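Local coordinates for protein CG8862 (Drosophila melanogaster, PDB 3ISM) that probably cleaves DNA and RNA as a magnesium-dependent endonuclease, the mitochondrial endonuclease G of the fly, captured here in complex with its protein inhibitor, at residues F85-Y97 and Y176-T188. Sequence-based numbering, arbitrary orientation.
Sequences FRSQNTDYRRSGY and YEVIGANTVAVPT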
loop_
_atom_site.group_PDB
_atom_site.type_symbol
_atom_site.label_atom_id
_atom_site.label_comp_id
_atom_site.label_asym_id
_atom_site.label_seq_id
_atom_site.Cartn_x
_atom_site.Cartn_y
_atom_site.Cartn_z
ATOM N N PHE B 85 0.587 13.951 7.318
ATOM C CA PHE B 85 0.810 12.498 7.441
ATOM C C PHE B 85 0.952 11.997 8.877
ATOM O O PHE B 85 1.328 10.845 9.088
ATOM C CB PHE B 85 2.033 12.073 6.617
ATOM C CG PHE B 85 2.117 12.746 5.274
ATOM C CD1 PHE B 85 1.104 12.579 4.327
ATOM C CD2 PHE B 85 3.205 13.552 4.960
ATOM C CE1 PHE B 85 1.170 13.222 3.087
ATOM C CE2 PHE B 85 3.286 14.194 3.713
ATOM C CZ PHE B 85 2.270 14.029 2.781
ATOM N N ARG B 86 0.647 12.861 9.847
ATOM C CA ARG B 86 0.724 12.504 11.269
ATOM C C ARG B 86 -0.519 11.803 11.760
ATOM O O ARG B 86 -1.624 12.303 11.559
ATOM C CB ARG B 86 0.820 13.745 12.114
ATOM C CG ARG B 86 2.185 14.245 12.356
ATOM C CD ARG B 86 2.102 15.564 13.088
ATOM N NE ARG B 86 3.097 16.484 12.559
ATOM C CZ ARG B 86 3.205 17.754 12.912
ATOM N NH1 ARG B 86 2.383 18.271 13.814
ATOM N NH2 ARG B 86 4.161 18.494 12.366
ATOM N N SER B 87 -0.354 10.680 12.443
ATOM C CA SER B 87 -1.450 10.179 13.267
ATOM C C SER B 87 -1.559 11.008 14.552
ATOM O O SER B 87 -0.553 11.554 15.062
ATOM C CB SER B 87 -1.299 8.692 13.584
ATOM O OG SER B 87 -0.035 8.419 14.170
ATOM N N GLN B 88 -2.792 11.113 15.051
ATOM C CA GLN B 88 -3.094 11.859 16.254
ATOM C C GLN B 88 -3.869 10.980 17.225
ATOM O O GLN B 88 -4.532 10.023 16.819
ATOM C CB GLN B 88 -3.906 13.113 15.904
ATOM C CG GLN B 88 -3.180 14.097 14.960
ATOM C CD GLN B 88 -2.107 14.933 15.680
ATOM O OE1 GLN B 88 -2.091 15.025 16.911
ATOM N NE2 GLN B 88 -1.218 15.554 14.904
ATOM N N ASN B 89 -3.789 11.303 18.509
ATOM C CA ASN B 89 -4.615 10.628 19.519
ATOM C C ASN B 89 -6.106 10.613 19.155
ATOM O O ASN B 89 -6.770 9.596 19.361
ATOM C CB ASN B 89 -4.385 11.210 20.923
ATOM C CG ASN B 89 -3.080 10.733 21.541
ATOM O OD1 ASN B 89 -2.662 9.591 21.341
ATOM N ND2 ASN B 89 -2.424 11.612 22.288
ATOM N N THR B 90 -6.599 11.703 18.557
ATOM C CA THR B 90 -7.986 11.762 18.053
ATOM C C THR B 90 -8.361 10.624 17.097
ATOM O O THR B 90 -9.503 10.168 17.099
ATOM C CB THR B 90 -8.338 13.117 17.370
ATOM O OG1 THR B 90 -7.416 13.393 16.301
ATOM C CG2 THR B 90 -8.326 14.249 18.365
ATOM N N ASP B 91 -7.401 10.151 16.304
ATOM C CA ASP B 91 -7.641 9.060 15.348
ATOM C C ASP B 91 -7.935 7.711 16.005
ATOM O O ASP B 91 -8.704 6.908 15.472
ATOM C CB ASP B 91 -6.440 8.892 14.418
ATOM C CG ASP B 91 -6.200 10.113 13.531
ATOM O OD1 ASP B 91 -7.165 10.583 12.896
ATOM O OD2 ASP B 91 -5.034 10.575 13.457
ATOM N N TYR B 92 -7.301 7.480 17.152
ATOM C CA TYR B 92 -7.350 6.204 17.879
ATOM C C TYR B 92 -8.453 6.164 18.925
ATOM O O TYR B 92 -8.900 5.072 19.305
ATOM C CB TYR B 92 -6.029 5.974 18.614
ATOM C CG TYR B 92 -4.907 5.511 17.734
ATOM C CD1 TYR B 92 -4.066 6.428 17.105
ATOM C CD2 TYR B 92 -4.688 4.156 17.514
ATOM C CE1 TYR B 92 -3.018 6.000 16.281
ATOM C CE2 TYR B 92 -3.644 3.723 16.700
ATOM C CZ TYR B 92 -2.821 4.652 16.087
ATOM O OH TYR B 92 -1.796 4.221 15.284
ATOM N N ARG B 93 -8.846 7.342 19.421
ATOM C CA ARG B 93 -9.840 7.442 20.491
ATOM C C ARG B 93 -11.150 6.823 20.062
ATOM O O ARG B 93 -11.733 7.224 19.051
ATOM C CB ARG B 93 -10.084 8.896 20.911
ATOM C CG ARG B 93 -10.959 9.024 22.169
ATOM C CD ARG B 93 -11.652 10.373 22.238
ATOM N NE ARG B 93 -12.633 10.447 23.326
ATOM C CZ ARG B 93 -13.956 10.453 23.153
ATOM N NH1 ARG B 93 -14.473 10.394 21.928
ATOM N NH2 ARG B 93 -14.769 10.528 24.205
ATOM N N ARG B 94 -11.581 5.829 20.837
ATOM C CA ARG B 94 -12.839 5.110 20.636
ATOM C C ARG B 94 -12.951 4.475 19.247
ATOM O O ARG B 94 -14.045 4.334 18.691
ATOM C CB ARG B 94 -14.040 5.996 20.994
ATOM C CG ARG B 94 -14.151 6.243 22.509
ATOM C CD ARG B 94 -15.369 7.074 22.906
ATOM N NE ARG B 94 -15.400 7.269 24.358
ATOM C CZ ARG B 94 -16.464 7.664 25.054
ATOM N NH1 ARG B 94 -17.618 7.912 24.443
ATOM N NH2 ARG B 94 -16.377 7.807 26.370
ATOM N N SER B 95 -11.802 4.076 18.714
ATOM C CA SER B 95 -11.715 3.426 17.416
ATOM C C SER B 95 -11.938 1.922 17.509
ATOM O O SER B 95 -12.238 1.268 16.509
ATOM C CB SER B 95 -10.342 3.692 16.797
ATOM O OG SER B 95 -9.299 3.140 17.594
ATOM N N GLY B 96 -11.785 1.383 18.712
ATOM C CA GLY B 96 -11.823 -0.052 18.933
ATOM C C GLY B 96 -10.435 -0.655 18.815
ATOM O O GLY B 96 -10.290 -1.882 18.759
ATOM N N TYR B 97 -9.415 0.202 18.777
ATOM C CA TYR B 97 -8.023 -0.235 18.605
ATOM C C TYR B 97 -7.076 0.432 19.600
ATOM O O TYR B 97 -7.282 1.572 20.017
ATOM C CB TYR B 97 -7.526 0.055 17.178
ATOM C CG TYR B 97 -8.298 -0.661 16.098
ATOM C CD1 TYR B 97 -8.074 -2.015 15.838
ATOM C CD2 TYR B 97 -9.260 0.010 15.347
ATOM C CE1 TYR B 97 -8.794 -2.683 14.868
ATOM C CE2 TYR B 97 -9.989 -0.647 14.368
ATOM C CZ TYR B 97 -9.749 -1.997 14.132
ATOM O OH TYR B 97 -10.472 -2.652 13.150
ATOM N N TYR B 176 -8.648 -3.219 4.348
ATOM C CA TYR B 176 -8.376 -2.855 5.742
ATOM C C TYR B 176 -9.085 -1.574 6.123
ATOM O O TYR B 176 -9.300 -0.700 5.283
ATOM C CB TYR B 176 -6.876 -2.751 6.025
ATOM C CG TYR B 176 -6.118 -1.884 5.052
ATOM C CD1 TYR B 176 -5.581 -2.427 3.881
ATOM C CD2 TYR B 176 -5.982 -0.517 5.272
ATOM C CE1 TYR B 176 -4.910 -1.646 2.976
ATOM C CE2 TYR B 176 -5.306 0.282 4.371
ATOM C CZ TYR B 176 -4.762 -0.292 3.226
ATOM O OH TYR B 176 -4.078 0.490 2.320
ATOM N N GLU B 177 -9.467 -1.501 7.396
ATOM C CA GLU B 177 -10.114 -0.342 7.964
ATOM C C GLU B 177 -9.078 0.753 8.075
ATOM O O GLU B 177 -7.883 0.480 8.268
ATOM C CB GLU B 177 -10.736 -0.677 9.338
ATOM C CG GLU B 177 -11.461 0.507 9.984
ATOM C CD GLU B 177 -12.166 0.197 11.303
ATOM O OE1 GLU B 177 -12.202 -0.971 11.762
ATOM O OE2 GLU B 177 -12.694 1.159 11.891
ATOM N N VAL B 178 -9.531 1.988 7.878
ATOM C CA VAL B 178 -8.725 3.165 8.177
ATOM C C VAL B 178 -9.506 3.971 9.209
ATOM O O VAL B 178 -10.721 4.153 9.077
ATOM C CB VAL B 178 -8.401 4.011 6.912
ATOM C CG1 VAL B 178 -7.418 3.259 6.005
ATOM C CG2 VAL B 178 -9.668 4.393 6.138
ATOM N N ILE B 179 -8.821 4.421 10.253
ATOM C CA ILE B 179 -9.505 5.090 11.356
ATOM C C ILE B 179 -9.198 6.593 11.467
ATOM O O ILE B 179 -8.088 7.037 11.195
ATOM C CB ILE B 179 -9.248 4.365 12.717
ATOM C CG1 ILE B 179 -7.749 4.309 13.031
ATOM C CG2 ILE B 179 -9.855 2.955 12.691
ATOM C CD1 ILE B 179 -7.418 3.776 14.447
ATOM N N GLY B 180 -10.206 7.353 11.877
ATOM C CA GLY B 180 -10.061 8.773 12.178
ATOM C C GLY B 180 -9.980 9.645 10.944
ATOM O O GLY B 180 -9.855 9.142 9.817
ATOM N N ALA B 181 -10.035 10.956 11.166
ATOM C CA ALA B 181 -9.887 11.950 10.091
ATOM C C ALA B 181 -8.575 11.790 9.340
ATOM O O ALA B 181 -8.504 12.076 8.157
ATOM C CB ALA B 181 -10.020 13.373 10.647
ATOM N N ASN B 182 -7.541 11.295 10.009
ATOM C CA ASN B 182 -6.259 11.093 9.334
ATOM C C ASN B 182 -6.131 9.747 8.644
ATOM O O ASN B 182 -5.081 9.423 8.133
ATOM C CB ASN B 182 -5.088 11.370 10.276
ATOM C CG ASN B 182 -5.063 12.829 10.750
ATOM O OD1 ASN B 182 -5.125 13.741 9.935
ATOM N ND2 ASN B 182 -4.998 13.042 12.061
ATOM N N THR B 183 -7.226 8.990 8.601
ATOM C CA THR B 183 -7.268 7.691 7.934
ATOM C C THR B 183 -6.051 6.824 8.244
ATOM O O THR B 183 -5.296 6.442 7.360
ATOM C CB THR B 183 -7.490 7.822 6.405
ATOM O OG1 THR B 183 -6.345 8.424 5.808
ATOM C CG2 THR B 183 -8.725 8.705 6.097
ATOM N N VAL B 184 -5.866 6.521 9.524
ATOM C CA VAL B 184 -4.766 5.656 9.952
ATOM C C VAL B 184 -5.121 4.200 9.595
ATOM O O VAL B 184 -6.183 3.710 9.974
ATOM C CB VAL B 184 -4.464 5.840 11.459
ATOM C CG1 VAL B 184 -3.276 4.938 11.922
ATOM C CG2 VAL B 184 -4.144 7.291 11.738
ATOM N N ALA B 185 -4.245 3.536 8.835
ATOM C CA ALA B 185 -4.503 2.173 8.388
ATOM C C ALA B 185 -4.469 1.159 9.534
ATOM O O ALA B 185 -3.616 1.243 10.422
ATOM C CB ALA B 185 -3.509 1.777 7.331
ATOM N N VAL B 186 -5.400 0.209 9.502
ATOM C CA VAL B 186 -5.406 -0.912 10.435
ATOM C C VAL B 186 -4.848 -2.139 9.712
ATOM O O VAL B 186 -5.528 -2.759 8.879
ATOM C CB VAL B 186 -6.809 -1.213 11.005
ATOM C CG1 VAL B 186 -6.726 -2.379 12.005
ATOM C CG2 VAL B 186 -7.438 0.053 11.682
ATOM N N PRO B 187 -3.592 -2.479 10.007
ATOM C CA PRO B 187 -2.948 -3.620 9.348
ATOM C C PRO B 187 -3.666 -4.947 9.612
ATOM O O PRO B 187 -4.285 -5.127 10.667
ATOM C CB PRO B 187 -1.535 -3.607 9.947
ATOM C CG PRO B 187 -1.326 -2.139 10.383
ATOM C CD PRO B 187 -2.676 -1.787 10.938
ATOM N N THR B 188 -3.598 -5.861 8.648
ATOM C CA THR B 188 -4.261 -7.162 8.774
ATOM C C THR B 188 -3.421 -8.076 9.690
ATOM O O THR B 188 -3.953 -8.941 10.362
ATOM C CB THR B 188 -4.455 -7.852 7.385
ATOM O OG1 THR B 188 -3.174 -8.236 6.838
ATOM C CG2 THR B 188 -5.164 -6.921 6.422
HETATM O O HOH W 1 -13.349 2.170 14.038
#
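The carboxylate of D91 reaches from the short helix 89-92 into the type I turn G180-T183 and grips N182 with both oxygens. OD1 accepts the backbone N of N182 at 3.0 Å, well out of the carboxylate plane, while OD2 offers its syn lone pair to ND2 of the same residue (2.8 Å, N-H...acceptor angle 164°). The two flat groups stand 76° apart, yet D91 OD2 lies almost in the amide plane of N182. On its anti side OD2 also takes the backbone N of Q88, so one carboxylate ties the backbone just ahead of its own helical turn to the turn of the hairpin. With an alanine at D91, the N-H groups of Q88 and N182 would probably lose these acceptors and the N182 amide could turn more freely. A CB on G180, whose phi is positive, would run into D91 OD1.

Beyond this polar end, I179 points toward the loop, its CD1 resting over one face of the Y92 ring and beside S95 OG. V184 CG1 and CG2 each lie 3.7 Å from their partners, Y92 OH and S87 CB respectively. At the far end, V186 CG2 sits over a face of the Y97 ring, 4.0 Å from its centroid. E177, extended with CG anti to its backbone N (chi1 -179°), brings OE1 to the ring edge, where Y97 OH donates to it at 2.8 Å; a water joins E177 OE2 to S95 O.

Strands 172-179 and 184-185 form a hairpin, with a G1 bulge where T183 and V184 both face I179, packed against the loop leading into strand 98-101, which ends at H101, the probable proton acceptor. P126 of strand 124-127 packs against Y92, I179 and V186, and residues 176-178 pair antiparallel with a strand of the second subunit, continuing the sheet across the dimer.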